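Local coordinates for NmrA family protein (Shigella flexneri 2a, PDB 3QVO) that is of unknown function but, as an NmrA-family protein with a Rossmann fold, probably binds NAD(P) or NAD(P)H, at residues Glu164-Pro170 with Ile215-Ile221; Asp90-Leu96 with Val117-Val123. All coordinates share one frame; numbering follows the deposited sequence.

Contact 1 of 2, residues Glu164-Pro170 with Ile215-Ile221; sequences EYTILRP and IGENIGI
Arg169 and Asn218 meet where two parallel strands run side by side. Arg169 approaches side-on and grips Asn218 with two nitrogens. Its NE gives a hydrogen bond to the side-chain OD1 of Asn218 (2.7 Å), bent to 134° at the hydrogen. Its NH2 gives a nearly straight one, 176°, to the backbone O of Asn218 (2.9 Å). That oxygen lies in the guanidinium plane, whereas each nitrogen sits well out of the plane of the carbonyl whose oxygen it binds. A bend at chi3 (-42°) turns the guanidinium back over the neighbouring strand, with Gly220 CA against one of its faces, toward the rim. Asn218 holds its CG anti to the backbone N, which brings OD1 against Ile167 CG2 (3.3 Å). Its ND2 is hydrogen-bonded to Glu159 OE2 of helix 149-159, so both ends of the amide are fixed.

Ile221 sits on the other face of the sheet. Its CD1 touches Leu168 CB (3.9 Å), and helix 197-209 packs against both residues. At the start of the pair, Gly216 CA lies over one face of the Tyr165 ring, 4.0 Å from its centroid, in a CH-pi contact. The backbones are joined by bonds such as Ile167 N to Glu217 O (2.9 Å) and Ile219 N to Ile167 O (2.9 Å). Strand 164-174 also pairs in parallel with 119-123, an arrangement characteristic of the parallel core of a Rossmann-fold sheet, with helices on both faces.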
loop_
_atom_site.group_PDB
_atom_site.type_symbol
_atom_site.label_atom_id
_atom_site.label_comp_id
_atom_site.label_asym_id
_atom_site.label_seq_id
_atom_site.Cartn_x
_atom_site.Cartn_y
_atom_site.Cartn_z
ATOM N N GLU A 164 -8.068 5.149 -10.274
ATOM C CA GLU A 164 -7.858 6.278 -9.382
ATOM C C GLU A 164 -6.771 5.850 -8.391
ATOM O O GLU A 164 -7.076 5.298 -7.334
ATOM C CB GLU A 164 -9.177 6.672 -8.689
ATOM C CG GLU A 164 -10.155 7.455 -9.602
ATOM C CD GLU A 164 -11.549 7.699 -8.990
ATOM O OE1 GLU A 164 -11.947 6.990 -8.031
ATOM O OE2 GLU A 164 -12.266 8.611 -9.491
ATOM N N TYR A 165 -5.516 6.071 -8.758
ATOM C CA TYR A 165 -4.397 5.501 -8.022
ATOM C C TYR A 165 -3.659 6.513 -7.186
ATOM O O TYR A 165 -3.692 7.684 -7.443
ATOM C CB TYR A 165 -3.402 4.804 -8.980
ATOM C CG TYR A 165 -2.643 5.752 -9.887
ATOM C CD1 TYR A 165 -1.502 6.382 -9.445
ATOM C CD2 TYR A 165 -3.074 6.009 -11.175
ATOM C CE1 TYR A 165 -0.830 7.262 -10.241
ATOM C CE2 TYR A 165 -2.411 6.880 -11.997
ATOM C CZ TYR A 165 -1.273 7.516 -11.517
ATOM O OH TYR A 165 -0.544 8.384 -12.292
ATOM N N THR A 166 -3.019 6.031 -6.144
ATOM C CA THR A 166 -1.967 6.754 -5.485
ATOM C C THR A 166 -0.843 5.737 -5.283
ATOM O O THR A 166 -1.059 4.683 -4.684
ATOM C CB THR A 166 -2.403 7.270 -4.142
ATOM O OG1 THR A 166 -3.628 8.036 -4.257
ATOM C CG2 THR A 166 -1.270 8.087 -3.498
ATOM N N ILE A 167 0.340 6.031 -5.814
ATOM C CA ILE A 167 1.515 5.184 -5.611
ATOM C C ILE A 167 2.301 5.865 -4.518
ATOM O O ILE A 167 2.487 7.077 -4.545
ATOM C CB ILE A 167 2.392 5.046 -6.915
ATOM C CG1 ILE A 167 1.639 4.229 -7.960
ATOM C CG2 ILE A 167 3.709 4.393 -6.616
ATOM C CD1 ILE A 167 2.046 4.469 -9.427
ATOM N N LEU A 168 2.748 5.081 -3.552
ATOM C CA LEU A 168 3.427 5.596 -2.403
ATOM C C LEU A 168 4.777 4.958 -2.388
ATOM O O LEU A 168 4.880 3.718 -2.454
ATOM C CB LEU A 168 2.697 5.258 -1.097
ATOM C CG LEU A 168 1.311 5.829 -0.835
ATOM C CD1 LEU A 168 0.857 5.467 0.594
ATOM C CD2 LEU A 168 1.324 7.339 -1.038
ATOM N N ARG A 169 5.788 5.816 -2.268
ATOM C CA ARG A 169 7.199 5.443 -2.370
ATOM C C ARG A 169 7.948 5.880 -1.150
ATOM O O ARG A 169 8.368 7.017 -1.085
ATOM C CB ARG A 169 7.844 6.123 -3.590
ATOM C CG ARG A 169 7.585 5.380 -4.853
ATOM C CD ARG A 169 7.939 6.148 -6.081
ATOM N NE ARG A 169 7.578 7.561 -6.093
ATOM C CZ ARG A 169 8.401 8.571 -5.855
ATOM N NH1 ARG A 169 9.660 8.347 -5.517
ATOM N NH2 ARG A 169 7.960 9.821 -5.945
ATOM N N PRO A 170 8.086 4.988 -0.163
ATOM C CA PRO A 170 8.744 5.316 1.089
ATOM C C PRO A 170 10.234 5.110 1.117
ATOM O O PRO A 170 10.743 4.131 0.550
ATOM C CB PRO A 170 8.103 4.361 2.099
ATOM C CG PRO A 170 7.545 3.262 1.288
ATOM C CD PRO A 170 7.202 3.825 -0.035
ATOM N N ILE A 215 -5.126 11.578 -5.625
ATOM C CA ILE A 215 -5.481 10.773 -6.807
ATOM C C ILE A 215 -4.591 11.159 -7.977
ATOM O O ILE A 215 -4.398 12.326 -8.224
ATOM C CB ILE A 215 -6.916 10.990 -7.253
ATOM C CG1 ILE A 215 -7.874 10.322 -6.254
ATOM C CG2 ILE A 215 -7.112 10.440 -8.678
ATOM C CD1 ILE A 215 -9.392 10.652 -6.473
ATOM N N GLY A 216 -4.009 10.166 -8.657
ATOM C CA GLY A 216 -3.104 10.408 -9.797
ATOM C C GLY A 216 -1.667 10.728 -9.439
ATOM O O GLY A 216 -0.910 11.147 -10.294
ATOM N N GLU A 217 -1.273 10.517 -8.189
ATOM C CA GLU A 217 0.072 10.895 -7.739
ATOM C C GLU A 217 0.969 9.715 -7.434
ATOM O O GLU A 217 0.505 8.622 -7.124
ATOM C CB GLU A 217 -0.009 11.781 -6.489
ATOM C CG GLU A 217 -0.690 13.113 -6.768
ATOM C CD GLU A 217 -0.898 13.977 -5.536
ATOM O OE1 GLU A 217 -0.443 13.610 -4.435
ATOM O OE2 GLU A 217 -1.520 15.045 -5.670
ATOM N N ASN A 218 2.274 9.994 -7.451
ATOM C CA ASN A 218 3.299 8.993 -7.255
ATOM C C ASN A 218 4.343 9.641 -6.339
ATOM O O ASN A 218 5.273 10.314 -6.783
ATOM C CB ASN A 218 3.857 8.612 -8.620
ATOM C CG ASN A 218 4.798 7.448 -8.570
ATOM O OD1 ASN A 218 5.338 7.099 -7.521
ATOM N ND2 ASN A 218 5.012 6.838 -9.719
ATOM N N ILE A 219 4.162 9.416 -5.046
ATOM C CA ILE A 219 4.651 10.291 -3.984
ATOM C C ILE A 219 5.734 9.606 -3.180
ATOM O O ILE A 219 5.537 8.491 -2.691
ATOM C CB ILE A 219 3.512 10.523 -2.970
ATOM C CG1 ILE A 219 2.262 11.083 -3.616
ATOM C CG2 ILE A 219 3.946 11.410 -1.831
ATOM C CD1 ILE A 219 1.063 10.891 -2.714
ATOM N N GLY A 220 6.869 10.281 -3.005
ATOM C CA GLY A 220 7.870 9.846 -2.044
ATOM C C GLY A 220 7.499 10.330 -0.654
ATOM O O GLY A 220 6.947 11.429 -0.498
ATOM N N ILE A 221 7.799 9.510 0.357
ATOM C CA ILE A 221 7.504 9.834 1.747
ATOM C C ILE A 221 8.803 9.718 2.566
ATOM O O ILE A 221 9.403 8.650 2.651
ATOM C CB ILE A 221 6.450 8.858 2.362
ATOM C CG1 ILE A 221 5.293 8.562 1.400
ATOM C CG2 ILE A 221 5.867 9.408 3.682
ATOM C CD1 ILE A 221 4.584 7.201 1.717
#

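Contact 2 of 2, residues Asp90-Leu96 with Val117-Val123; sequences DIVYANL and VKRLIFV
Val92 is held to the neighbouring strand by both of its backbone polar atoms. Its N donates to Arg119 O (2.8 Å), and its O accepts from Ile121 N (2.8 Å). Ala94 repeats the pattern: its N donates to Ile121 O and its O accepts from Val123 N (3.0 Å). All four bonds are nearly straight. This is the parallel pairing of a Rossmann-type beta-alpha-beta unit, in which helix 101-114 makes the crossover between strands 91-95 and 119-123. One water accepts from Lys118 N, but its very short approach to Asp90 O leaves a bridge doubtful.

Arg119 lays its CB and CG alongside Ile91 CG1, with the two side chains pointing the same way. A bend at chi2 (72°) then leads the guanidinium away from strand 91-95. Its nitrogens bond to Pro211 O, Glu164 O and Thr166 OG1, so this buried charge has several oxygen partners. On the same face, Tyr93 turns a ring edge to Ile121 O, which lies in the ring plane. Its CE1 touches Val123 CG2 (4.0 Å), and helices 34-43 and 197-209 touch this side chain.

The other face is apolar and lies against helix 101-114. Val92 CG1 meets Leu120 CD1 (3.7 Å). Val92 CG2 touches CG1 of Val117, from the loop before the strand, and the two side chains cross at about a right angle. With CG anti to the backbone N (chi1 -161°), Phe122 brings its ring beside strand 91-95. The ring meets Ala94 CB obliquely through CD2 (3.5 Å), and its CZ lies 3.5 Å from Leu96 CD1.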
loop_
_atom_site.group_PDB
_atom_site.type_symbol
_atom_site.label_atom_id
_atom_site.label_comp_id
_atom_site.label_asym_id
_atom_site.label_seq_id
_atom_site.Cartn_x
_atom_site.Cartn_y
_atom_site.Cartn_z
ATOM N N ASP A 90 -14.485 -0.907 -2.179
ATOM C CA ASP A 90 -14.401 0.493 -2.590
ATOM C C ASP A 90 -12.957 0.951 -2.738
ATOM O O ASP A 90 -12.680 1.791 -3.558
ATOM C CB ASP A 90 -15.132 1.361 -1.565
ATOM C CG ASP A 90 -16.570 0.949 -1.435
ATOM O OD1 ASP A 90 -17.227 0.915 -2.491
ATOM O OD2 ASP A 90 -17.040 0.568 -0.326
ATOM N N ILE A 91 -12.052 0.434 -1.921
ATOM C CA ILE A 91 -10.695 0.954 -1.866
ATOM C C ILE A 91 -9.780 -0.212 -1.634
ATOM O O ILE A 91 -10.033 -1.025 -0.756
ATOM C CB ILE A 91 -10.489 1.949 -0.727
ATOM C CG1 ILE A 91 -11.261 3.244 -0.961
ATOM C CG2 ILE A 91 -9.050 2.344 -0.609
ATOM C CD1 ILE A 91 -11.365 4.125 0.294
ATOM N N VAL A 92 -8.746 -0.307 -2.467
ATOM C CA VAL A 92 -7.741 -1.357 -2.368
ATOM C C VAL A 92 -6.470 -0.728 -1.890
ATOM O O VAL A 92 -6.040 0.301 -2.413
ATOM C CB VAL A 92 -7.492 -2.034 -3.738
ATOM C CG1 VAL A 92 -6.359 -3.069 -3.640
ATOM C CG2 VAL A 92 -8.766 -2.687 -4.228
ATOM N N TYR A 93 -5.894 -1.367 -0.879
ATOM C CA TYR A 93 -4.649 -0.981 -0.327
ATOM C C TYR A 93 -3.740 -2.185 -0.448
ATOM O O TYR A 93 -4.001 -3.231 0.132
ATOM C CB TYR A 93 -4.822 -0.526 1.118
ATOM C CG TYR A 93 -3.541 -0.646 1.940
ATOM C CD1 TYR A 93 -2.323 -0.400 1.372
ATOM C CD2 TYR A 93 -3.572 -0.964 3.297
ATOM C CE1 TYR A 93 -1.158 -0.500 2.066
ATOM C CE2 TYR A 93 -2.362 -1.080 4.011
ATOM C CZ TYR A 93 -1.167 -0.847 3.349
ATOM O OH TYR A 93 0.038 -0.934 3.968
ATOM N N ALA A 94 -2.688 -2.019 -1.251
ATOM C CA ALA A 94 -1.745 -3.041 -1.585
ATOM C C ALA A 94 -0.400 -2.669 -0.988
ATOM O O ALA A 94 0.106 -1.558 -1.195
ATOM C CB ALA A 94 -1.604 -3.166 -3.097
ATOM N N ASN A 95 0.155 -3.647 -0.276
ATOM C CA ASN A 95 1.455 -3.578 0.351
ATOM C C ASN A 95 2.078 -4.922 -0.044
ATOM O O ASN A 95 2.076 -5.870 0.778
ATOM C CB ASN A 95 1.241 -3.428 1.894
ATOM C CG ASN A 95 2.554 -3.222 2.683
ATOM O OD1 ASN A 95 3.635 -2.916 2.061
ATOM N ND2 ASN A 95 2.498 -3.444 4.064
ATOM N N LEU A 96 2.541 -5.013 -1.309
ATOM C CA LEU A 96 2.978 -6.265 -1.910
ATOM C C LEU A 96 4.474 -6.422 -1.965
ATOM O O LEU A 96 5.209 -5.484 -2.320
ATOM C CB LEU A 96 2.504 -6.365 -3.348
ATOM C CG LEU A 96 0.997 -6.277 -3.551
ATOM C CD1 LEU A 96 0.809 -6.254 -5.031
ATOM C CD2 LEU A 96 0.277 -7.417 -2.852
ATOM N N VAL A 117 -13.994 -1.783 -9.331
ATOM C CA VAL A 117 -13.359 -1.042 -8.251
ATOM C C VAL A 117 -12.350 -0.104 -8.863
ATOM O O VAL A 117 -11.616 -0.525 -9.760
ATOM C CB VAL A 117 -12.625 -2.007 -7.329
ATOM C CG1 VAL A 117 -12.053 -1.279 -6.143
ATOM C CG2 VAL A 117 -13.608 -3.168 -6.898
ATOM N N LYS A 118 -12.312 1.155 -8.396
ATOM C CA LYS A 118 -11.485 2.200 -8.990
ATOM C C LYS A 118 -10.285 2.688 -8.168
ATOM O O LYS A 118 -9.309 3.161 -8.747
ATOM C CB LYS A 118 -12.359 3.428 -9.262
ATOM C CG LYS A 118 -13.367 3.275 -10.371
ATOM C CD LYS A 118 -14.303 4.480 -10.452
ATOM C CE LYS A 118 -15.251 4.385 -11.688
ATOM N NZ LYS A 118 -16.013 3.071 -11.747
ATOM N N ARG A 119 -10.396 2.671 -6.836
ATOM C CA ARG A 119 -9.461 3.387 -5.968
ATOM C C ARG A 119 -8.402 2.478 -5.383
ATOM O O ARG A 119 -8.737 1.553 -4.613
ATOM C CB ARG A 119 -10.217 4.109 -4.844
ATOM C CG ARG A 119 -9.350 5.109 -4.096
ATOM C CD ARG A 119 -9.061 6.330 -4.912
ATOM N NE ARG A 119 -8.278 7.301 -4.160
ATOM C CZ ARG A 119 -6.954 7.384 -4.146
ATOM N NH1 ARG A 119 -6.387 8.309 -3.420
ATOM N NH2 ARG A 119 -6.192 6.591 -4.878
ATOM N N LEU A 120 -7.137 2.750 -5.749
ATOM C CA LEU A 120 -5.978 1.950 -5.369
ATOM C C LEU A 120 -4.908 2.766 -4.682
ATOM O O LEU A 120 -4.499 3.836 -5.172
ATOM C CB LEU A 120 -5.361 1.310 -6.627
ATOM C CG LEU A 120 -4.053 0.503 -6.489
ATOM C CD1 LEU A 120 -4.253 -0.791 -5.634
ATOM C CD2 LEU A 120 -3.484 0.192 -7.868
ATOM N N ILE A 121 -4.446 2.264 -3.536
ATOM C CA ILE A 121 -3.282 2.819 -2.824
ATOM C C ILE A 121 -2.242 1.722 -2.877
ATOM O O ILE A 121 -2.493 0.609 -2.402
ATOM C CB ILE A 121 -3.612 3.168 -1.351
ATOM C CG1 ILE A 121 -4.788 4.138 -1.301
ATOM C CG2 ILE A 121 -2.392 3.765 -0.668
ATOM C CD1 ILE A 121 -5.377 4.380 0.098
ATOM N N PHE A 122 -1.109 1.994 -3.521
ATOM C CA PHE A 122 -0.149 0.959 -3.819
ATOM C C PHE A 122 1.249 1.385 -3.338
ATOM O O PHE A 122 1.811 2.411 -3.788
ATOM C CB PHE A 122 -0.155 0.680 -5.318
ATOM C CG PHE A 122 0.460 -0.672 -5.731
ATOM C CD1 PHE A 122 1.813 -0.839 -5.827
ATOM C CD2 PHE A 122 -0.344 -1.749 -6.076
ATOM C CE1 PHE A 122 2.356 -2.068 -6.244
ATOM C CE2 PHE A 122 0.182 -2.970 -6.475
ATOM C CZ PHE A 122 1.521 -3.133 -6.558
ATOM N N VAL A 123 1.783 0.587 -2.423
ATOM C CA VAL A 123 3.086 0.861 -1.803
ATOM C C VAL A 123 4.148 0.159 -2.552
ATOM O O VAL A 123 4.066 -1.058 -2.746
ATOM C CB VAL A 123 3.147 0.429 -0.335
ATOM C CG1 VAL A 123 4.573 0.741 0.258
ATOM C CG2 VAL A 123 2.097 1.177 0.445
HETATM O O HOH W 1 -13.569 2.244 -5.882
HETATM O O HOH W 2 6.525 -2.912 -2.641
#

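Both contacts pair parallel strands of one sheet, and their centres lie 11 Å apart. Strands 119-123 and 164-174 are neighbours, so the two pairs join directly, with Thr166 N probably hydrogen-bonded to Leu120 O (2.8 Å). Contact 2 is the buried one, nearer the centre of the chain, and its side chains meet mostly through apolar groups. Contact 1 is only partly buried. It adds a polar grip between side chains and leaves Ile215 and Gly216 exposed. Contact 2 closes within one short beta-alpha-beta unit, whereas 44 residues separate the segments of contact 1. The two also touch through side chains, where Ile215 CG1 packs on Arg119 NE (3.7 Å).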